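Long-range contacts in A223 penton protein C-terminal domain-containing protein (Sulfolobus turreted icosahedral virus, PDB 4IL7), which is a structural component of the viral capsid, probably part of the pentameric vertex, represented here by its C-terminal jelly-roll-like domain: residues Y77-G82 and Y91-N96; L99-T104 and N132-I137; G109-I114 and L147-A152. The protein carries 1 engineered substitution. One frame throughout, in Å; residues are numbered along the deposited sequence.

Interaction 1. Residues Y77-G82 and Y91-N96; sequences YLIYSG and YTIPAN
Ile79 and Tyr91 meet where edge strand 76-83 faces the end of strand 86-92 and the loop after it. The CG2 branch of Ile79 is the bump. It presses against the root of the Tyr91 side chain, 3.6 Å from Tyr91 CB, and also reaches Tyr91 CG. CG2 stands anti to the backbone N of Ile79, while the CG1 arm leaves beside that N (chi1 -64°). The two branches therefore serve different partners. CG2 goes to Tyr91, and CD1 reaches 4.2 Å to CG1 of Ile93, with Pro94 CD just beyond.

Further along, Tyr80 and Tyr91 lie obliquely against each other, with ring centroids 5.3 Å apart and planes at 37°. Tyr80 CB sits over one face of the Tyr91 ring, toward its rim. In return, the hydroxyl of Tyr91 comes close to the Tyr80 ring, with OH 3.2 Å from CD1. Ile79 and Tyr80 form a classic beta bulge opposite Ile155, and both side chains are directed at the facing segment.

At the other end, Pro94 CG sits over the centre of one face of the Tyr77 ring. It stands 3.9 Å from the ring centroid and 11° off the normal, a CH-pi contact.

Ile79 and Ile93 both also touch Leu99 inside the sandwich. No hydrogen bond links the two segments directly. Apolar surface and aromatic faces carry this contact, so shape complementarity rather than backbone pairing joins the two sheets here.

Interaction 2. Residues L99-T104 and N132-I137; sequences LIISIT and NKIPVI
Leu99 and Ile134 form a hydrogen-bonded antiparallel pair, with both backbone bonds made. Leu99 N donates to Ile134 O at 2.8 Å, and Ile134 N donates to Leu99 O at 2.9 Å. Ile101 and Asn132 repeat the pattern. Ile101 N gives a nearly straight bond to Asn132 O (170° at the hydrogen).

Ile101 O takes two bonds from one residue. Asn132 N reaches it at 2.9 Å and Asn132 ND2 at 3.0 Å, from opposite faces of the carbonyl plane. Asn132 CG lies beside its own backbone N (chi1 -60°), which swings the amide to the same carbonyl that its backbone N-H uses. The acceptor lies almost in the amide plane. Asn132 ND2 also donates to Gln128 O, so its position is fixed from a second side.

The intervening pair, Ile100 and Lys133, is non-hydrogen-bonded. Their side chains run side by side on the face opposite Leu99, Ile101 and Ile134, with Ile100 CD1 3.6 Å from Lys133 CG. The extended lysine makes a cation-pi contact with Tyr98.

On the inner face, Ile101 CD1 meets Ile134 CD1 at 3.8 Å, and Val136 CG1 lies 3.9 Å from Leu99 CB. Outside the pair, Leu116, Ile114 and Met145 of the opposite sheet cover Leu99 and Ile101. The pair belongs to one sheet of a beta sandwich, with Leu99, Ile101 and Ile134 turned into the core. Regular backbone bonds set the strand register, and the Asn132 amide adds a side-chain bond from edge strand 130-136 to strand 97-104.

Interaction 3. Residues G109-I114 and L147-A152; sequences GNIGQI and LTSSSA
Thr148 and Ile111 are joined by the one firm direct hydrogen bond of this contact. Thr148 N donates to Ile111 O at 2.8 Å, tilted 31° from the carbonyl plane. The same oxygen receives a CA-H...O contact from Leu147 CA at 3.2 Å. One water bridges the segments. It donates to Asn110 O at 2.9 Å and lies 2.6 Å from Thr148 OG1.

Van der Waals packing centres on Ile111. Its CG1 is anti to the backbone N (chi1 -164°), and the arm extends toward the corner at 148-149. There it packs against hydroxyls. CD1 comes 3.5 Å from Ser149 OG and also meets Thr148 OG1, while CG1 approaches Ser151 OG at 3.9 Å. The apolar partner is Leu147, whose CD2 lies 4.4 Å from Ile111 CG2. The Ser151 hydroxyl is held by Ser149 O and Asn105 ND2. It thus ties the corner internally while Ile111 packs against it.

Close backbone packing completes the contact. Gly112 and Leu147 form a non-hydrogen-bonded antiparallel pair with CA atoms 4.2 Å apart. Glycine, without a side chain, lets the backbones come this close. Ile111 and Gly112 also form a classic beta bulge opposite Leu127.

Strand 110-118 has strand 121-128 on one flank and strand 141-147 on the other. At 148-149 the chain leaves this sheet and enters strand 150-158 of the other sheet. Ile111 packs against this corner, and also against Ile103 of strand 97-104.

Overall arrangement
All three contacts lie within one beta sandwich of two four-stranded antiparallel sheets. Interaction 2 is the most buried and lies within one sheet, where backbone bonds dominate. Interaction 1 is a surface contact between edge strand 76-83 and the end of strand 86-92 with the loop after it, built on apolar and aromatic shape. Interaction 3 is partly buried, at a corner where the chain changes sheets; it mixes one backbone bond, a water bridge and a packed isoleucine. Strand 150-158, reached by interaction 3, lies between strands 76-83 (interaction 1) and 97-104 (interaction 2); Ala152 N probably hydrogen-bonds Thr104 O. Interaction 2 touches the other two, which lie on opposite sides of the chain's centre.

Interaction 1. Residues Y77-G82 and Y91-N96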
# COMPACT_ATOMS: atom_id res chain seq x y z
N TYR A 77 -4.07 7.99 9.22
CA TYR A 77 -3.25 7.19 10.15
C TYR A 77 -2.06 6.68 9.32
O TYR A 77 -2.25 5.97 8.33
CB TYR A 77 -4.03 5.99 10.69
CG TYR A 77 -3.30 5.12 11.75
CD1 TYR A 77 -3.61 5.25 13.12
CD2 TYR A 77 -2.32 4.13 11.40
CE1 TYR A 77 -2.98 4.47 14.09
CE2 TYR A 77 -1.69 3.35 12.38
CZ TYR A 77 -2.02 3.53 13.72
OH TYR A 77 -1.40 2.78 14.72
N LEU A 78 -0.87 7.06 9.75
CA LEU A 78 0.37 6.64 9.08
C LEU A 78 0.61 5.18 9.35
O LEU A 78 0.66 4.70 10.51
CB LEU A 78 1.54 7.48 9.58
CG LEU A 78 2.93 7.12 9.01
CD1 LEU A 78 2.95 7.33 7.51
CD2 LEU A 78 3.97 7.94 9.67
N ILE A 79 0.92 4.41 8.28
CA ILE A 79 1.27 3.01 8.39
C ILE A 79 2.75 2.76 8.08
O ILE A 79 3.42 2.00 8.79
CB ILE A 79 0.34 2.14 7.51
CG1 ILE A 79 -1.12 2.24 8.02
CG2 ILE A 79 0.81 0.69 7.41
CD1 ILE A 79 -2.14 1.68 7.05
N TYR A 80 3.26 3.35 7.00
CA TYR A 80 4.66 3.11 6.60
C TYR A 80 5.17 4.27 5.75
O TYR A 80 4.44 4.82 4.91
CB TYR A 80 4.81 1.83 5.79
CG TYR A 80 6.23 1.54 5.33
CD1 TYR A 80 7.19 1.23 6.23
CD2 TYR A 80 6.58 1.70 4.01
CE1 TYR A 80 8.48 0.98 5.80
CE2 TYR A 80 7.89 1.45 3.58
CZ TYR A 80 8.83 1.08 4.48
OH TYR A 80 10.17 0.82 4.12
N SER A 81 6.39 4.68 5.96
CA SER A 81 7.07 5.58 5.04
C SER A 81 8.44 5.04 4.79
O SER A 81 9.21 4.80 5.75
CB SER A 81 7.18 6.97 5.72
OG SER A 81 7.92 7.89 4.95
N GLY A 82 8.88 4.89 3.56
CA GLY A 82 10.18 4.38 3.26
C GLY A 82 10.52 4.47 1.79
O GLY A 82 9.89 5.23 1.05
N TYR A 91 2.18 -5.23 7.63
CA TYR A 91 1.52 -4.15 8.40
C TYR A 91 0.07 -4.51 8.57
O TYR A 91 -0.52 -5.12 7.69
CB TYR A 91 1.64 -2.78 7.68
CG TYR A 91 3.07 -2.45 7.45
CD1 TYR A 91 3.84 -1.91 8.43
CD2 TYR A 91 3.66 -2.75 6.25
CE1 TYR A 91 5.21 -1.68 8.24
CE2 TYR A 91 4.98 -2.54 6.04
CZ TYR A 91 5.77 -2.08 7.04
OH TYR A 91 7.07 -1.89 6.80
N THR A 92 -0.51 -4.05 9.67
CA THR A 92 -1.91 -4.24 9.96
C THR A 92 -2.66 -2.94 9.80
O THR A 92 -2.27 -1.91 10.35
CB THR A 92 -2.10 -4.77 11.40
OG1 THR A 92 -1.47 -6.04 11.49
CG2 THR A 92 -3.60 -4.92 11.74
N ILE A 93 -3.72 -2.96 9.04
CA ILE A 93 -4.54 -1.79 8.87
C ILE A 93 -5.49 -1.70 10.09
O ILE A 93 -6.19 -2.65 10.39
CB ILE A 93 -5.29 -1.91 7.53
CG1 ILE A 93 -4.26 -1.83 6.39
CG2 ILE A 93 -6.35 -0.84 7.42
CD1 ILE A 93 -4.78 -2.26 5.04
N PRO A 94 -5.50 -0.55 10.79
CA PRO A 94 -6.14 -0.52 12.12
C PRO A 94 -7.65 -0.30 12.14
O PRO A 94 -8.28 -0.54 13.18
CB PRO A 94 -5.44 0.67 12.79
CG PRO A 94 -5.17 1.60 11.67
CD PRO A 94 -4.77 0.70 10.51
N ALA A 95 -8.22 0.19 11.05
CA ALA A 95 -9.62 0.57 11.04
C ALA A 95 -10.24 0.37 9.68
O ALA A 95 -9.56 0.07 8.71
CB ALA A 95 -9.76 2.03 11.46
N ASN A 96 -11.56 0.48 9.63
CA ASN A 96 -12.26 0.60 8.37
C ASN A 96 -11.95 1.94 7.74
O ASN A 96 -11.91 2.98 8.43
CB ASN A 96 -13.78 0.47 8.54
CG ASN A 96 -14.25 -0.89 9.06
OD1 ASN A 96 -13.51 -1.86 9.22
ND2 ASN A 96 -15.54 -0.94 9.32

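Interaction 2. Residues L99-T104 and N132-I137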
# COMPACT_ATOMS: atom_id res chain seq x y z
N LEU A 99 -7.29 2.65 2.39
CA LEU A 99 -5.85 2.52 2.34
C LEU A 99 -5.32 3.32 1.17
O LEU A 99 -5.74 3.18 0.00
CB LEU A 99 -5.45 1.08 2.15
CG LEU A 99 -3.95 0.79 2.18
CD1 LEU A 99 -3.36 1.07 3.55
CD2 LEU A 99 -3.68 -0.65 1.78
N ILE A 100 -4.38 4.21 1.49
CA ILE A 100 -3.73 5.02 0.48
C ILE A 100 -2.27 4.62 0.37
O ILE A 100 -1.53 4.66 1.35
CB ILE A 100 -3.82 6.54 0.79
CG1 ILE A 100 -5.25 6.98 1.08
CG2 ILE A 100 -3.18 7.34 -0.31
CD1 ILE A 100 -6.15 6.85 -0.10
N ILE A 101 -1.85 4.29 -0.84
CA ILE A 101 -0.48 3.97 -1.16
C ILE A 101 -0.04 5.01 -2.14
O ILE A 101 -0.55 5.09 -3.27
CB ILE A 101 -0.32 2.56 -1.76
CG1 ILE A 101 -0.94 1.46 -0.84
CG2 ILE A 101 1.17 2.29 -1.98
CD1 ILE A 101 -2.20 0.96 -1.41
N SER A 102 0.87 5.87 -1.70
CA SER A 102 1.41 6.94 -2.57
C SER A 102 2.81 6.56 -2.99
O SER A 102 3.72 6.49 -2.16
CB SER A 102 1.42 8.27 -1.82
OG SER A 102 1.94 9.30 -2.62
N ILE A 103 3.03 6.28 -4.27
CA ILE A 103 4.33 5.86 -4.78
C ILE A 103 4.85 6.97 -5.63
O ILE A 103 4.19 7.39 -6.61
CB ILE A 103 4.17 4.57 -5.62
CG1 ILE A 103 3.49 3.43 -4.87
CG2 ILE A 103 5.55 4.16 -6.13
CD1 ILE A 103 4.28 2.93 -3.65
N THR A 104 5.99 7.55 -5.27
CA THR A 104 6.54 8.69 -5.99
C THR A 104 7.89 8.38 -6.48
O THR A 104 8.69 7.71 -5.84
CB THR A 104 6.44 9.98 -5.17
OG1 THR A 104 7.12 9.86 -3.99
CG2 THR A 104 4.96 10.28 -4.91
N ASN A 132 -2.89 5.59 -4.84
CA ASN A 132 -3.63 4.34 -5.09
C ASN A 132 -4.53 4.18 -3.89
O ASN A 132 -4.05 4.17 -2.76
CB ASN A 132 -2.68 3.16 -5.20
CG ASN A 132 -1.69 3.29 -6.30
OD1 ASN A 132 -1.86 2.80 -7.40
ND2 ASN A 132 -0.57 3.98 -6.04
N LYS A 133 -5.82 4.09 -4.05
CA LYS A 133 -6.81 4.12 -2.95
C LYS A 133 -7.61 2.81 -3.02
O LYS A 133 -8.24 2.49 -4.05
CB LYS A 133 -7.72 5.33 -3.19
CG LYS A 133 -8.78 5.56 -2.16
CD LYS A 133 -9.36 6.97 -2.34
CE LYS A 133 -10.45 7.24 -1.33
NZ LYS A 133 -10.95 8.63 -1.56
N ILE A 134 -7.64 2.10 -1.89
CA ILE A 134 -8.28 0.80 -1.75
C ILE A 134 -9.12 0.77 -0.48
O ILE A 134 -8.64 0.94 0.61
CB ILE A 134 -7.22 -0.34 -1.67
CG1 ILE A 134 -6.24 -0.27 -2.86
CG2 ILE A 134 -7.89 -1.69 -1.58
CD1 ILE A 134 -5.02 -1.23 -2.74
N PRO A 135 -10.45 0.57 -0.62
CA PRO A 135 -11.28 0.34 0.56
C PRO A 135 -10.84 -0.88 1.33
O PRO A 135 -10.61 -1.92 0.73
CB PRO A 135 -12.68 0.13 -0.04
CG PRO A 135 -12.60 0.66 -1.41
CD PRO A 135 -11.21 0.48 -1.87
N VAL A 136 -10.73 -0.76 2.63
CA VAL A 136 -10.29 -1.82 3.48
C VAL A 136 -11.08 -1.86 4.82
O VAL A 136 -11.60 -0.84 5.31
CB VAL A 136 -8.78 -1.71 3.81
CG1 VAL A 136 -7.95 -1.93 2.55
CG2 VAL A 136 -8.41 -0.40 4.47
N ILE A 137 -11.17 -3.05 5.39
CA ILE A 137 -11.75 -3.19 6.71
C ILE A 137 -10.63 -3.42 7.73
O ILE A 137 -9.48 -3.83 7.43
CB ILE A 137 -12.88 -4.24 6.77
CG1 ILE A 137 -12.26 -5.60 6.84
CG2 ILE A 137 -13.74 -4.15 5.51
CD1 ILE A 137 -13.31 -6.68 6.97

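Interaction 3. Residues G109-I114 and L147-A152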
# COMPACT_ATOMS: atom_id res chain seq x y z
N GLY A 109 3.07 6.28 -14.16
CA GLY A 109 2.45 5.07 -14.75
C GLY A 109 2.50 3.85 -13.85
O GLY A 109 2.67 3.98 -12.64
N ASN A 110 2.32 2.68 -14.44
CA ASN A 110 2.31 1.47 -13.64
C ASN A 110 3.66 1.31 -12.98
O ASN A 110 4.72 1.49 -13.58
CB ASN A 110 1.98 0.26 -14.50
CG ASN A 110 0.52 0.26 -14.93
OD1 ASN A 110 -0.38 0.64 -14.23
ND2 ASN A 110 0.30 -0.08 -16.20
N ILE A 111 3.64 0.84 -11.72
CA ILE A 111 4.87 0.75 -10.92
C ILE A 111 5.01 -0.56 -10.09
O ILE A 111 6.07 -0.78 -9.54
CB ILE A 111 4.99 2.01 -10.03
CG1 ILE A 111 6.38 2.25 -9.43
CG2 ILE A 111 3.95 2.08 -8.94
CD1 ILE A 111 7.54 2.16 -10.37
N GLY A 112 3.97 -1.36 -9.97
CA GLY A 112 4.08 -2.61 -9.25
C GLY A 112 2.76 -3.14 -8.77
O GLY A 112 1.74 -2.94 -9.40
N GLN A 113 2.86 -3.82 -7.62
CA GLN A 113 1.79 -4.65 -7.07
C GLN A 113 1.81 -4.56 -5.57
O GLN A 113 2.87 -4.47 -4.99
CB GLN A 113 1.94 -6.12 -7.46
CG GLN A 113 1.73 -6.43 -8.92
CD GLN A 113 1.48 -7.92 -9.10
OE1 GLN A 113 1.85 -8.78 -8.21
NE2 GLN A 113 0.71 -8.22 -10.12
N ILE A 114 0.62 -4.69 -4.97
CA ILE A 114 0.47 -4.89 -3.51
C ILE A 114 -0.49 -6.02 -3.29
O ILE A 114 -1.46 -6.20 -3.99
CB ILE A 114 0.02 -3.58 -2.78
CG1 ILE A 114 0.12 -3.67 -1.27
CG2 ILE A 114 -1.33 -3.12 -3.28
CD1 ILE A 114 -0.09 -2.32 -0.54
N LEU A 147 7.72 -3.35 -6.37
CA LEU A 147 7.82 -2.28 -7.35
C LEU A 147 8.83 -2.62 -8.40
O LEU A 147 9.82 -3.32 -8.11
CB LEU A 147 8.10 -0.92 -6.74
CG LEU A 147 7.25 -0.48 -5.57
CD1 LEU A 147 7.64 0.88 -5.11
CD2 LEU A 147 5.75 -0.53 -5.88
N THR A 148 8.61 -2.04 -9.59
CA THR A 148 9.54 -2.30 -10.70
C THR A 148 10.73 -1.35 -10.74
O THR A 148 11.69 -1.58 -11.48
CB THR A 148 8.79 -2.31 -12.04
OG1 THR A 148 8.12 -1.05 -12.22
CG2 THR A 148 7.80 -3.46 -12.07
N SER A 149 10.67 -0.23 -10.01
CA SER A 149 11.80 0.67 -9.90
C SER A 149 11.72 1.40 -8.57
O SER A 149 10.65 1.56 -7.96
CB SER A 149 11.92 1.59 -11.07
OG SER A 149 10.93 2.47 -11.10
N SER A 150 12.88 1.76 -8.05
CA SER A 150 12.95 2.33 -6.73
C SER A 150 12.17 3.62 -6.64
O SER A 150 12.25 4.53 -7.47
CB SER A 150 14.39 2.59 -6.39
OG SER A 150 14.60 3.00 -5.05
N SER A 151 11.46 3.69 -5.57
CA SER A 151 10.51 4.75 -5.32
C SER A 151 10.45 5.15 -3.88
O SER A 151 10.81 4.38 -2.99
CB SER A 151 9.12 4.31 -5.74
OG SER A 151 9.08 3.85 -7.10
N ALA A 152 9.87 6.30 -3.61
CA ALA A 152 9.43 6.66 -2.27
C ALA A 152 8.07 6.02 -2.04
O ALA A 152 7.20 6.12 -2.93
CB ALA A 152 9.37 8.17 -2.12
O HOH W 1 6.01 -1.14 -13.82